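Local coordinates for putative dienelactone hydrolase (Klebsiella pneumoniae subsp. pneumoniae MGH 78578, PDB 3F67), which probably hydrolyses carboxylic ester or lactone bonds, as a member of the dienelactone hydrolase family within the alpha/beta-hydrolase clan, at residues A[116-121]-A[139-144]; A[129-134]-A[159-164]; A[23-28]-A[54-59]; A[65-70]-A[98-103]; A[45-50]-A[216-221]. All blocks are in the same frame, centred on the assembly; numbering follows the deposited sequence. Where two conformers were deposited one is given.

Contact 1 (A[116-121]-A[139-144])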
# COMPACT_ATOMS: atom_id res chain seq x y z
N ARG A 116 4.45 15.61 -4.64
CA ARG A 116 3.08 15.21 -4.24
C ARG A 116 2.99 13.69 -4.25
O ARG A 116 2.06 13.06 -4.81
CB ARG A 116 2.04 15.85 -5.19
CG ARG A 116 2.21 17.37 -5.28
CD ARG A 116 1.14 18.00 -6.20
NE ARG A 116 -0.22 17.80 -5.63
CZ ARG A 116 -1.35 18.08 -6.30
NH1 ARG A 116 -1.29 18.55 -7.55
NH2 ARG A 116 -2.55 17.89 -5.71
N LEU A 117 3.92 13.07 -3.54
CA LEU A 117 3.96 11.60 -3.49
C LEU A 117 3.16 11.05 -2.33
O LEU A 117 3.38 11.44 -1.18
CB LEU A 117 5.41 11.10 -3.35
CG LEU A 117 5.65 9.59 -3.48
CD1 LEU A 117 5.37 9.01 -4.90
CD2 LEU A 117 7.12 9.26 -3.01
N LEU A 118 2.31 10.09 -2.65
CA LEU A 118 1.37 9.47 -1.67
C LEU A 118 1.45 7.95 -1.85
O LEU A 118 1.87 7.46 -2.92
CB LEU A 118 -0.05 9.95 -1.95
CG LEU A 118 -0.26 11.46 -1.94
CD1 LEU A 118 -1.60 11.80 -2.57
CD2 LEU A 118 -0.15 12.01 -0.51
N ILE A 119 1.01 7.17 -0.85
CA ILE A 119 0.99 5.73 -1.03
C ILE A 119 -0.17 5.13 -0.26
O ILE A 119 -0.53 5.60 0.83
CB ILE A 119 2.34 5.11 -0.58
CG1 ILE A 119 2.40 3.62 -0.88
CG2 ILE A 119 2.64 5.43 0.92
CD1 ILE A 119 3.89 3.04 -0.66
N THR A 120 -0.77 4.09 -0.83
CA THR A 120 -1.75 3.29 -0.08
C THR A 120 -1.50 1.82 -0.39
O THR A 120 -1.01 1.47 -1.47
CB THR A 120 -3.20 3.72 -0.42
OG1 THR A 120 -4.09 3.14 0.55
CG2 THR A 120 -3.63 3.32 -1.86
N GLY A 121 -1.84 0.96 0.55
CA GLY A 121 -1.55 -0.47 0.31
C GLY A 121 -2.44 -1.33 1.18
O GLY A 121 -2.95 -0.87 2.20
N LEU A 139 8.01 11.38 1.01
CA LEU A 139 6.61 10.92 1.00
C LEU A 139 5.73 11.93 1.75
O LEU A 139 6.10 12.39 2.82
CB LEU A 139 6.51 9.52 1.62
CG LEU A 139 5.06 8.97 1.63
CD1 LEU A 139 4.64 8.54 0.22
CD2 LEU A 139 5.06 7.77 2.64
N LYS A 140 4.57 12.31 1.20
CA LYS A 140 3.71 13.30 1.86
C LYS A 140 2.67 12.69 2.79
O LYS A 140 2.35 13.31 3.81
CB LYS A 140 2.98 14.15 0.81
CG LYS A 140 3.97 15.03 0.01
CD LYS A 140 4.66 16.04 0.95
CE LYS A 140 5.44 17.09 0.17
NZ LYS A 140 6.68 16.51 -0.41
N ALA A 141 2.15 11.52 2.45
CA ALA A 141 1.18 10.86 3.32
C ALA A 141 0.97 9.43 2.90
O ALA A 141 1.35 9.04 1.77
CB ALA A 141 -0.17 11.63 3.29
N ALA A 142 0.39 8.64 3.82
CA ALA A 142 0.25 7.19 3.58
C ALA A 142 -1.05 6.70 4.22
O ALA A 142 -1.45 7.20 5.28
CB ALA A 142 1.44 6.39 4.18
N VAL A 143 -1.70 5.75 3.56
CA VAL A 143 -2.90 5.08 4.10
C VAL A 143 -2.68 3.57 4.02
O VAL A 143 -2.58 3.00 2.91
CB VAL A 143 -4.20 5.50 3.35
CG1 VAL A 143 -5.45 4.74 3.94
CG2 VAL A 143 -4.39 7.06 3.53
N ALA A 144 -2.62 2.92 5.20
CA ALA A 144 -2.30 1.47 5.28
C ALA A 144 -3.61 0.76 5.63
O ALA A 144 -4.25 1.09 6.66
CB ALA A 144 -1.27 1.26 6.37
O HOH W 1 6.51 14.27 -2.44
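Leu-117 O takes a nearly straight hydrogen bond from Lys-140 N (2.8 Å). The parallel pairing then continues with Ile-119 N giving to Ala-141 O (3.2 Å) and Val-143 N giving to Ile-119 O (3.0 Å). Val-143 O is gripped twice, by Gly-121 N and by the Thr-120 hydroxyl, OG1 lying 2.8 Å away and tilted from the carbonyl plane. The Thr-120 torsion explains this second grip, because OG1 stands beside its own carbonyl carbon, opposite the backbone N (chi1 -167°). At the start of the pairing, buried Ala-141 N finds no partner in the model, while a water bridges Leu-117 N and Lys-140 NZ. Among apolar contacts, Ile-119 CG2 touches Ala-142 CB (3.6 Å) and Leu-139 CD1 (3.8 Å) on the face covered by helix 124-133. Leu-118 CD2 meets Ala-141 CB on the other face, beneath helix 224-238. Strands 116-122 and 141-145, joined through helix 124-133, form a beta-alpha-beta crossover of the alpha/beta-hydrolase sheet, with Gly-121 entering what appears to be the nucleophile elbow.

Contact 2 (A[129-134]-A[159-164])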
# COMPACT_ATOMS: atom_id res chain seq x y z
N THR A 129 3.29 -0.32 3.39
CA THR A 129 2.92 1.09 3.48
C THR A 129 3.53 1.76 4.73
O THR A 129 4.12 2.82 4.62
CB THR A 129 1.38 1.27 3.37
OG1 THR A 129 1.00 0.93 2.03
CG2 THR A 129 0.99 2.76 3.54
N TRP A 130 3.35 1.14 5.91
CA TRP A 130 3.98 1.69 7.11
C TRP A 130 5.49 1.79 6.95
O TRP A 130 6.10 2.81 7.31
CB TRP A 130 3.69 0.78 8.32
CG TRP A 130 2.28 0.85 8.86
CD1 TRP A 130 1.28 -0.10 8.71
CD2 TRP A 130 1.74 1.88 9.71
NE1 TRP A 130 0.14 0.30 9.42
CE2 TRP A 130 0.41 1.51 10.03
CE3 TRP A 130 2.27 3.10 10.22
CZ2 TRP A 130 -0.42 2.30 10.84
CZ3 TRP A 130 1.44 3.90 11.04
CH2 TRP A 130 0.11 3.49 11.34
N LEU A 131 6.10 0.71 6.49
CA LEU A 131 7.56 0.71 6.33
C LEU A 131 8.03 1.84 5.40
O LEU A 131 9.07 2.48 5.65
CB LEU A 131 8.08 -0.63 5.81
CG LEU A 131 7.80 -1.88 6.68
CD1 LEU A 131 8.51 -3.13 6.10
CD2 LEU A 131 8.10 -1.69 8.12
N TYR A 132 7.32 2.01 4.27
CA TYR A 132 7.72 3.02 3.28
C TYR A 132 7.62 4.44 3.86
O TYR A 132 8.47 5.32 3.55
CB TYR A 132 6.86 2.91 1.99
CG TYR A 132 7.54 3.63 0.84
CD1 TYR A 132 8.77 3.18 0.35
CD2 TYR A 132 6.97 4.77 0.31
CE1 TYR A 132 9.42 3.86 -0.66
CE2 TYR A 132 7.61 5.48 -0.74
CZ TYR A 132 8.83 5.00 -1.21
OH TYR A 132 9.49 5.66 -2.22
N ALA A 133 6.62 4.65 4.73
CA ALA A 133 6.49 5.94 5.39
C ALA A 133 7.67 6.27 6.32
O ALA A 133 7.94 7.45 6.55
CB ALA A 133 5.12 6.05 6.16
N ALA A 134 8.41 5.26 6.78
CA ALA A 134 9.64 5.49 7.55
C ALA A 134 10.89 5.43 6.66
O ALA A 134 12.03 5.53 7.15
CB ALA A 134 9.77 4.46 8.67
N LYS A 159 12.15 -5.82 10.27
CA LYS A 159 11.46 -4.80 11.10
C LYS A 159 10.00 -4.81 10.77
O LYS A 159 9.64 -5.03 9.61
CB LYS A 159 12.00 -3.39 10.87
CG LYS A 159 13.52 -3.36 10.98
CD LYS A 159 14.00 -2.25 11.84
CE LYS A 159 15.51 -2.09 11.66
NZ LYS A 159 15.83 -0.64 11.48
N HIS A 160 9.17 -4.57 11.78
CA HIS A 160 7.71 -4.43 11.58
C HIS A 160 7.29 -3.01 11.92
O HIS A 160 8.11 -2.23 12.43
CB HIS A 160 7.00 -5.46 12.47
CG HIS A 160 7.22 -6.86 12.01
ND1 HIS A 160 6.86 -7.28 10.74
CD2 HIS A 160 7.81 -7.92 12.61
CE1 HIS A 160 7.20 -8.55 10.59
NE2 HIS A 160 7.78 -8.96 11.71
N PRO A 161 6.05 -2.64 11.58
CA PRO A 161 5.63 -1.27 11.82
C PRO A 161 5.90 -0.79 13.26
O PRO A 161 6.29 0.38 13.44
CB PRO A 161 4.13 -1.28 11.42
CG PRO A 161 4.11 -2.31 10.27
CD PRO A 161 5.07 -3.40 10.76
N VAL A 162 5.74 -1.67 14.26
CA VAL A 162 5.97 -1.21 15.64
C VAL A 162 7.39 -0.70 15.79
O VAL A 162 7.62 0.25 16.52
CB VAL A 162 5.68 -2.28 16.71
CG1 VAL A 162 4.17 -2.49 16.90
CG2 VAL A 162 6.42 -3.57 16.39
N ASP A 163 8.33 -1.32 15.07
CA ASP A 163 9.79 -0.96 15.19
C ASP A 163 10.18 0.36 14.53
O ASP A 163 11.21 0.97 14.88
CB ASP A 163 10.66 -2.06 14.54
CG ASP A 163 10.46 -3.39 15.17
OD1 ASP A 163 10.57 -3.49 16.43
OD2 ASP A 163 10.16 -4.35 14.45
N ILE A 164 9.39 0.79 13.54
CA ILE A 164 9.77 1.95 12.73
C ILE A 164 8.94 3.16 13.00
O ILE A 164 9.17 4.21 12.41
CB ILE A 164 9.83 1.62 11.21
CG1 ILE A 164 8.55 0.95 10.68
CG2 ILE A 164 10.97 0.66 10.99
CD1 ILE A 164 7.33 1.85 10.55
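Trp-130 and Pro-161 join helix 124-133, one of the helices covering the alpha/beta-hydrolase sheet, to the short, weakly bonded helix 161-164. Packing is closest around these two and Ile-164. Pro-161 CB lies over one face of the five-membered ring of Trp-130, 4.2 Å from its centroid, in a CH-pi contact, and Pro-161 CG presses on Trp-130 CB at 3.7 Å. Ile-164 fills the other half of the contact: its CG1 sits between its own backbone N and carbonyl carbon (chi1 52°), where it meets Leu-131 CD2 at 3.7 Å, the two side chains crossing at about a right angle. Ile-164 CB also rests against Ala-134 CB (3.8 Å). Toward solvent the contact thins out: exposed Lys-159 offers Leu-131 little but its carbonyl O, while its amine leads away. No hydrogen bond crosses the interface. Polar groups bond within 159-164 or elsewhere: the indole NE1 to Tyr-176 OH, while Asp-163 OD2, salt-bridged to Lys-153, accepts from His-160 N with its anti lone pair, at 2.9 Å and almost straight (178°).

Contact 3 (A[23-28]-A[54-59])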
# COMPACT_ATOMS: atom_id res chain seq x y z
N ALA A 23 -2.90 4.35 -13.99
CA ALA A 23 -4.15 5.00 -14.44
C ALA A 23 -4.05 6.45 -14.04
O ALA A 23 -3.48 6.78 -12.98
CB ALA A 23 -5.40 4.34 -13.72
N ARG A 24 -4.68 7.33 -14.83
CA ARG A 24 -4.66 8.76 -14.49
C ARG A 24 -5.83 9.46 -15.16
O ARG A 24 -6.42 8.90 -16.10
CB ARG A 24 -3.37 9.40 -15.04
CG ARG A 24 -3.34 9.42 -16.58
CD ARG A 24 -1.97 9.90 -17.06
NE ARG A 24 -0.96 8.83 -16.93
CZ ARG A 24 0.36 9.05 -17.03
NH1 ARG A 24 0.81 10.29 -17.27
NH2 ARG A 24 1.22 8.05 -16.91
N PRO A 25 -6.17 10.66 -14.69
CA PRO A 25 -7.19 11.44 -15.42
C PRO A 25 -6.76 11.76 -16.85
O PRO A 25 -5.58 12.05 -17.10
CB PRO A 25 -7.31 12.75 -14.62
CG PRO A 25 -6.24 12.74 -13.59
CD PRO A 25 -5.64 11.36 -13.50
N LYS A 26 -7.73 11.83 -17.75
CA LYS A 26 -7.48 12.13 -19.16
C LYS A 26 -6.82 13.49 -19.51
O LYS A 26 -5.77 13.50 -20.13
CB LYS A 26 -8.74 11.92 -19.98
CG LYS A 26 -8.48 11.91 -21.48
CD LYS A 26 -9.58 11.12 -22.19
CE LYS A 26 -10.57 12.04 -22.88
NZ LYS A 26 -10.18 12.32 -24.29
N ASN A 27 -7.41 14.63 -19.16
CA ASN A 27 -6.85 15.82 -19.84
C ASN A 27 -6.02 16.71 -18.93
O ASN A 27 -6.10 17.92 -18.97
CB ASN A 27 -7.91 16.56 -20.64
CG ASN A 27 -8.43 15.73 -21.79
OD1 ASN A 27 -7.67 15.30 -22.67
ND2 ASN A 27 -9.74 15.48 -21.79
N ALA A 28 -5.18 16.05 -18.13
CA ALA A 28 -4.49 16.67 -16.99
C ALA A 28 -3.86 18.02 -17.30
O ALA A 28 -3.28 18.22 -18.37
CB ALA A 28 -3.46 15.70 -16.39
N ARG A 54 -10.05 3.65 -9.90
CA ARG A 54 -10.89 4.42 -8.98
C ARG A 54 -10.14 5.64 -8.44
O ARG A 54 -10.72 6.74 -8.33
CB ARG A 54 -11.43 3.52 -7.85
CG ARG A 54 -12.47 2.53 -8.40
CD ARG A 54 -12.96 1.60 -7.32
NE ARG A 54 -13.42 2.32 -6.13
CZ ARG A 54 -13.52 1.78 -4.92
NH1 ARG A 54 -13.28 0.48 -4.77
NH2 ARG A 54 -13.95 2.52 -3.88
N LEU A 55 -8.86 5.46 -8.16
CA LEU A 55 -8.02 6.61 -7.72
C LEU A 55 -7.84 7.64 -8.84
O LEU A 55 -7.85 8.87 -8.58
CB LEU A 55 -6.65 6.12 -7.23
CG LEU A 55 -6.70 5.45 -5.83
CD1 LEU A 55 -5.40 4.65 -5.54
CD2 LEU A 55 -6.92 6.52 -4.74
N ALA A 56 -7.67 7.17 -10.07
CA ALA A 56 -7.52 8.08 -11.22
C ALA A 56 -8.80 8.91 -11.43
O ALA A 56 -8.72 10.07 -11.78
CB ALA A 56 -7.18 7.30 -12.49
N GLN A 57 -9.97 8.34 -11.14
CA GLN A 57 -11.24 9.08 -11.24
C GLN A 57 -11.29 10.21 -10.22
O GLN A 57 -12.07 11.13 -10.37
CB GLN A 57 -12.41 8.14 -11.02
CG GLN A 57 -12.54 7.13 -12.09
CD GLN A 57 -13.69 6.16 -11.82
OE1 GLN A 57 -13.80 5.59 -10.74
NE2 GLN A 57 -14.53 5.95 -12.82
N GLU A 58 -10.47 10.12 -9.18
CA GLU A 58 -10.38 11.20 -8.17
C GLU A 58 -9.33 12.24 -8.46
O GLU A 58 -9.19 13.22 -7.68
CB GLU A 58 -10.12 10.62 -6.76
CG GLU A 58 -11.16 9.58 -6.32
CD GLU A 58 -12.54 10.17 -6.02
OE1 GLU A 58 -12.68 11.41 -5.96
OE2 GLU A 58 -13.49 9.39 -5.84
N GLY A 59 -8.54 12.01 -9.52
CA GLY A 59 -7.53 12.98 -9.95
C GLY A 59 -6.08 12.60 -9.74
O GLY A 59 -5.19 13.42 -10.01
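The peptide group joining Ala-23 to Arg-24 carries the methyl of Ala-56 over one of its faces: Ala-56 CB stands 3.4 Å from Arg-24 N and 3.6 Å from Ala-23 C. A second flat group, the carbonyl of Gly-59, has the Pro-25 ring over one face, with Pro-25 CG above the C=O group, 3.9 Å from Gly-59 C and 3.8 Å from Gly-59 O. The neighbouring ring carbon, Pro-25 CD, comes to 3.8 Å from Ala-56 O. Beside the first peptide the two methyls meet directly, Ala-23 CB touching Ala-56 CB at 3.7 Å, so helix and strand meet through alanine methyls. This lets the backbones close to 4.4 Å between Arg-24 CA and Ala-56 CA.

The last turn of helix 46-57 is therefore laid against the end of strand 16-25, part of the layered alpha/beta-hydrolase fold. The helix stops in a Schellman motif, where Gly-59, with positive phi (110°), bonds from its N back to Ala-56 O and turns its carbonyl under Pro-25. The guanidinium of Arg-24 leaves in another direction, to His-110 O. No hydrogen bond joins the two segments: the strand backbone bonds to its sheet neighbours through Ala-62 and Ile-5, which implies that helix and strand are held here by shape and dispersion.

Contact 4 (A[65-70]-A[98-103])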
# COMPACT_ATOMS: atom_id res chain seq x y z
N PRO A 65 2.91 -1.39 -8.91
CA PRO A 65 4.03 -2.23 -9.40
C PRO A 65 3.86 -3.72 -9.04
O PRO A 65 3.34 -4.06 -7.96
CB PRO A 65 5.25 -1.65 -8.67
CG PRO A 65 4.69 -1.15 -7.34
CD PRO A 65 3.31 -0.57 -7.73
N GLU A 66 4.36 -4.57 -9.93
CA GLU A 66 4.41 -6.00 -9.75
C GLU A 66 5.63 -6.31 -8.88
O GLU A 66 6.69 -6.72 -9.39
CB GLU A 66 4.56 -6.65 -11.12
CG GLU A 66 4.08 -8.10 -11.17
CD GLU A 66 2.60 -8.22 -10.87
OE1 GLU A 66 2.24 -8.24 -9.67
OE2 GLU A 66 1.80 -8.30 -11.84
N LEU A 67 5.49 -6.13 -7.56
CA LEU A 67 6.69 -6.17 -6.67
C LEU A 67 7.36 -7.54 -6.58
O LEU A 67 8.56 -7.62 -6.23
CB LEU A 67 6.32 -5.65 -5.27
CG LEU A 67 5.97 -4.15 -5.33
CD1 LEU A 67 5.19 -3.69 -4.10
CD2 LEU A 67 7.27 -3.36 -5.39
N TYR A 68 6.63 -8.62 -6.88
CA TYR A 68 7.22 -9.97 -6.71
C TYR A 68 7.96 -10.45 -7.96
O TYR A 68 8.45 -11.58 -7.96
CB TYR A 68 6.12 -11.01 -6.36
CG TYR A 68 5.37 -10.78 -5.04
CD1 TYR A 68 5.81 -9.82 -4.10
CD2 TYR A 68 4.26 -11.57 -4.73
CE1 TYR A 68 5.11 -9.64 -2.86
CE2 TYR A 68 3.55 -11.42 -3.51
CZ TYR A 68 3.99 -10.46 -2.60
OH TYR A 68 3.28 -10.30 -1.43
N PHE A 69 8.08 -9.61 -9.00
CA PHE A 69 8.45 -10.12 -10.36
C PHE A 69 9.76 -10.92 -10.44
O PHE A 69 9.88 -11.85 -11.25
CB PHE A 69 8.41 -8.99 -11.44
CG PHE A 69 9.61 -8.06 -11.41
CD1 PHE A 69 10.59 -8.14 -12.40
CD2 PHE A 69 9.78 -7.14 -10.37
CE1 PHE A 69 11.73 -7.27 -12.36
CE2 PHE A 69 10.87 -6.29 -10.32
CZ PHE A 69 11.86 -6.35 -11.32
N ARG A 70 10.72 -10.60 -9.59
CA ARG A 70 12.03 -11.28 -9.63
C ARG A 70 11.96 -12.65 -8.99
O ARG A 70 12.74 -13.53 -9.34
CB ARG A 70 13.08 -10.50 -8.85
CG ARG A 70 13.37 -9.10 -9.42
CD ARG A 70 14.48 -8.44 -8.60
NE ARG A 70 14.64 -7.01 -8.94
CZ ARG A 70 13.87 -6.06 -8.40
NH1 ARG A 70 12.89 -6.40 -7.58
NH2 ARG A 70 14.04 -4.78 -8.68
N ALA A 98 13.11 -0.22 -2.05
CA ALA A 98 13.91 0.34 -3.14
C ALA A 98 13.11 0.35 -4.46
O ALA A 98 13.19 1.31 -5.24
CB ALA A 98 15.24 -0.46 -3.31
N ASP A 99 12.31 -0.68 -4.69
CA ASP A 99 11.46 -0.70 -5.89
C ASP A 99 10.41 0.42 -5.81
O ASP A 99 10.07 1.01 -6.84
CB ASP A 99 10.74 -2.06 -6.04
CG ASP A 99 11.68 -3.15 -6.56
OD1 ASP A 99 12.73 -2.82 -7.19
OD2 ASP A 99 11.38 -4.34 -6.33
N LEU A 100 9.84 0.67 -4.63
CA LEU A 100 8.87 1.75 -4.53
C LEU A 100 9.54 3.10 -4.83
O LEU A 100 8.91 3.98 -5.48
CB LEU A 100 8.21 1.80 -3.17
CG LEU A 100 7.40 0.53 -2.87
CD1 LEU A 100 6.87 0.55 -1.43
CD2 LEU A 100 6.22 0.34 -3.89
N ASP A 101 10.78 3.27 -4.36
CA ASP A 101 11.55 4.50 -4.73
C ASP A 101 11.66 4.61 -6.26
O ASP A 101 11.58 5.73 -6.80
CB ASP A 101 12.97 4.49 -4.18
CG ASP A 101 13.04 4.59 -2.66
OD1 ASP A 101 12.08 5.11 -2.00
OD2 ASP A 101 14.08 4.15 -2.13
N HIS A 102 11.88 3.47 -6.94
CA HIS A 102 12.00 3.56 -8.41
C HIS A 102 10.68 3.90 -9.09
O HIS A 102 10.65 4.54 -10.16
CB HIS A 102 12.63 2.28 -8.99
CG HIS A 102 14.11 2.23 -8.77
ND1 HIS A 102 14.67 1.87 -7.57
CD2 HIS A 102 15.15 2.55 -9.58
CE1 HIS A 102 15.99 1.94 -7.65
NE2 HIS A 102 16.31 2.34 -8.86
N VAL A 103 9.58 3.46 -8.49
CA VAL A 103 8.27 3.82 -9.03
C VAL A 103 8.12 5.37 -8.90
O VAL A 103 7.67 6.04 -9.84
CB VAL A 103 7.14 3.14 -8.21
CG1 VAL A 103 5.76 3.78 -8.64
CG2 VAL A 103 7.16 1.63 -8.47
O HOH W 2 10.08 -5.98 -4.66
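Asp-99 OD1 is gripped by Arg-70 NH2 at 2.8 Å and also by Ser-13 OG. Its twin, Asp-99 OD2, takes Arg-70 NH1 at 2.8 Å and a water at 2.7 Å that also donates to Leu-67 O. The guanidinium meets the carboxylate end-on, each oxygen using its syn lone pair, with the two planes only 9° apart. An extended Arg-70 chain brings it there, and Phe-69 CZ lies over the centre of one guanidinium face, 3.5 Å above the plane, while Arg-70 NE forms a salt bridge to Glu-16. Deeper in, the contact turns apolar: the Leu-67 and Asp-99 side chains run past one another in opposite senses, Leu-67 CD2 touching Asp-99 CB (3.8 Å) and Leu-100 CD2 (4.1 Å), and Pro-65 CB rests on Val-103 CG2 (3.8 Å). The end of strand 61-65 of the alpha/beta-hydrolase sheet and the loop after it are fastened to helix 93-108. With both oxygens engaged and an arginine in front, buried Asp-99 is probably kept ionised and its rotation fixed.

Contact 5 (A[45-50]-A[216-221])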
# COMPACT_ATOMS: atom_id res chain seq x y z
N HIS A 45 -3.48 -7.89 -9.23
CA HIS A 45 -4.71 -8.64 -9.58
C HIS A 45 -5.65 -7.64 -10.26
O HIS A 45 -5.48 -6.43 -10.13
CB HIS A 45 -5.28 -9.08 -8.22
CG HIS A 45 -6.49 -9.98 -8.29
ND1 HIS A 45 -7.77 -9.47 -8.37
CD2 HIS A 45 -6.61 -11.32 -8.23
CE1 HIS A 45 -8.64 -10.47 -8.37
NE2 HIS A 45 -7.95 -11.61 -8.31
N GLU A 46 -6.67 -8.14 -10.98
CA GLU A 46 -7.72 -7.25 -11.51
C GLU A 46 -8.27 -6.26 -10.48
O GLU A 46 -8.59 -5.11 -10.81
CB GLU A 46 -8.87 -8.11 -12.05
CG GLU A 46 -10.05 -7.30 -12.51
CD GLU A 46 -9.71 -6.31 -13.66
OE1 GLU A 46 -8.70 -6.50 -14.40
OE2 GLU A 46 -10.47 -5.33 -13.82
N HIS A 47 -8.42 -6.73 -9.24
CA HIS A 47 -8.97 -5.86 -8.17
C HIS A 47 -8.01 -4.66 -7.96
O HIS A 47 -8.47 -3.54 -7.80
CB HIS A 47 -9.11 -6.65 -6.87
CG HIS A 47 -9.45 -5.80 -5.68
ND1 HIS A 47 -10.58 -5.01 -5.64
CD2 HIS A 47 -8.81 -5.61 -4.50
CE1 HIS A 47 -10.63 -4.37 -4.49
NE2 HIS A 47 -9.58 -4.72 -3.78
N ILE A 48 -6.70 -4.91 -7.96
CA ILE A 48 -5.74 -3.81 -7.74
C ILE A 48 -5.80 -2.81 -8.92
O ILE A 48 -5.73 -1.57 -8.73
CB ILE A 48 -4.29 -4.35 -7.51
CG1 ILE A 48 -4.27 -5.30 -6.28
CG2 ILE A 48 -3.28 -3.18 -7.38
CD1 ILE A 48 -4.68 -4.62 -4.93
N ARG A 49 -5.93 -3.34 -10.13
CA ARG A 49 -6.10 -2.49 -11.33
C ARG A 49 -7.36 -1.63 -11.24
O ARG A 49 -7.34 -0.44 -11.58
CB ARG A 49 -6.06 -3.36 -12.60
CG ARG A 49 -4.76 -4.19 -12.72
CD ARG A 49 -4.91 -5.30 -13.78
NE ARG A 49 -5.07 -4.80 -15.14
CZ ARG A 49 -4.15 -4.92 -16.11
NH1 ARG A 49 -4.40 -4.46 -17.33
NH2 ARG A 49 -2.98 -5.49 -15.86
N ASP A 50 -8.46 -2.22 -10.76
CA ASP A 50 -9.72 -1.49 -10.48
C ASP A 50 -9.47 -0.34 -9.48
O ASP A 50 -9.92 0.79 -9.70
CB ASP A 50 -10.77 -2.49 -9.94
CG ASP A 50 -12.16 -1.91 -9.75
OD1 ASP A 50 -12.51 -0.88 -10.37
OD2 ASP A 50 -12.93 -2.56 -8.99
N ALA A 216 -11.98 -5.73 -0.16
CA ALA A 216 -11.82 -6.58 -1.37
C ALA A 216 -13.20 -6.97 -1.90
O ALA A 216 -13.79 -8.01 -1.51
CB ALA A 216 -10.98 -7.82 -1.05
N ASP A 217 -13.73 -6.12 -2.77
CA ASP A 217 -15.13 -6.20 -3.16
C ASP A 217 -15.46 -7.48 -3.92
O ASP A 217 -16.63 -7.82 -4.05
CB ASP A 217 -15.54 -4.93 -3.95
CG ASP A 217 -14.56 -4.61 -5.06
OD1 ASP A 217 -14.61 -5.30 -6.09
OD2 ASP A 217 -13.73 -3.68 -4.89
N TYR A 218 -14.44 -8.19 -4.41
CA TYR A 218 -14.67 -9.44 -5.14
C TYR A 218 -14.66 -10.69 -4.23
O TYR A 218 -14.87 -11.83 -4.70
CB TYR A 218 -13.65 -9.57 -6.29
CG TYR A 218 -12.25 -9.92 -5.83
CD1 TYR A 218 -11.79 -11.26 -5.84
CD2 TYR A 218 -11.39 -8.92 -5.37
CE1 TYR A 218 -10.49 -11.57 -5.41
CE2 TYR A 218 -10.10 -9.22 -4.96
CZ TYR A 218 -9.64 -10.54 -4.99
OH TYR A 218 -8.38 -10.85 -4.59
N ARG A 219 -14.40 -10.49 -2.93
CA ARG A 219 -14.18 -11.62 -2.01
C ARG A 219 -15.24 -11.57 -0.93
O ARG A 219 -15.83 -10.52 -0.68
CB ARG A 219 -12.81 -11.57 -1.31
CG ARG A 219 -11.60 -11.47 -2.20
CD ARG A 219 -10.41 -12.29 -1.71
NE ARG A 219 -9.61 -11.73 -0.59
CZ ARG A 219 -8.68 -10.77 -0.67
NH1 ARG A 219 -8.04 -10.40 0.44
NH2 ARG A 219 -8.37 -10.13 -1.81
N ALA A 220 -15.44 -12.70 -0.25
CA ALA A 220 -16.46 -12.80 0.80
C ALA A 220 -16.17 -11.94 2.03
O ALA A 220 -17.10 -11.66 2.78
CB ALA A 220 -16.67 -14.24 1.21
N SER A 221 -14.91 -11.55 2.24
CA SER A 221 -14.51 -10.68 3.34
C SER A 221 -14.96 -9.20 3.18
O SER A 221 -14.85 -8.41 4.13
CB SER A 221 -12.98 -10.69 3.46
OG SER A 221 -12.39 -10.24 2.25
O HOH W 3 -12.57 -4.89 -7.80
O HOH W 4 -13.39 -1.65 -6.54
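The type I beta turn from Ala-216 to Arg-219 faces the first turn of helix 46-57, His-47 CA and Tyr-218 CA coming within 7.4 Å of each other. The Tyr-218 ring is sandwiched between His-45 on one face and Arg-219 CG on the opposite face, with His-47 CD2 at its edge. His-45 forms an offset stack with it, ring centroids 4.5 Å apart and planes at 19°, and His-45 CE1 lies 3.5 Å from Tyr-218 CZ. Arg-219 NH2 bonds to Tyr-218 OH and forms a salt bridge with Glu-40. From the helix, His-47 CB presses on Tyr-218 CE2 at 3.4 Å, while the His-47 ring stands at 50° to the phenol, completing a three-ring aromatic cluster. His-45 is also the N-cap of the helix: with CG opposite its backbone N (chi1 -175°), its ring folds back so that ND1 accepts from His-47 N (2.9 Å). In this alpha/beta-hydrolase fold the contact ties the start of a helix following strand 32-38 to the loop between strand 202-207 and helix 224-238. Around the ND1-CE1 edge of His-47 the contact becomes polar. Asp-217 OD2 lies there, 3.2 Å from His-47 CE1. Asp-217 OD2 also comes to 4.3 Å from Asp-50 OD2, and two waters mediate between these like charges: one donates to both oxygens, the other, 2.9 Å from His-47 ND1, to Asp-50 OD2 and Asp-217 OD1.

Overall arrangement
Contacts 1 and 2 share helix 124-133 and touch, their centres about 13 Å apart: Leu-139 CD2 meets Ala-133 CA at 3.6 Å. Contact 4 adjoins both, through Leu-100 CD1 on Ile-119 CD1 (4.0 Å) and a probable hydrogen bond between Tyr-132 OH and Asp-101 OD1 (2.7 Å). Contacts 3 and 5 occupy the two ends of helix 46-57, with centres about 19 Å apart, and contacts 2 and 3 lie about 29 Å apart on opposite sides of the chain centre. A putative triad of Cys-123, His-212 and Asp-180 would place its nucleophile just after strand 116-122; Gly-121 of contact 1 belongs to the putative elbow, and Leu-67 of contact 4 lies near it without touching.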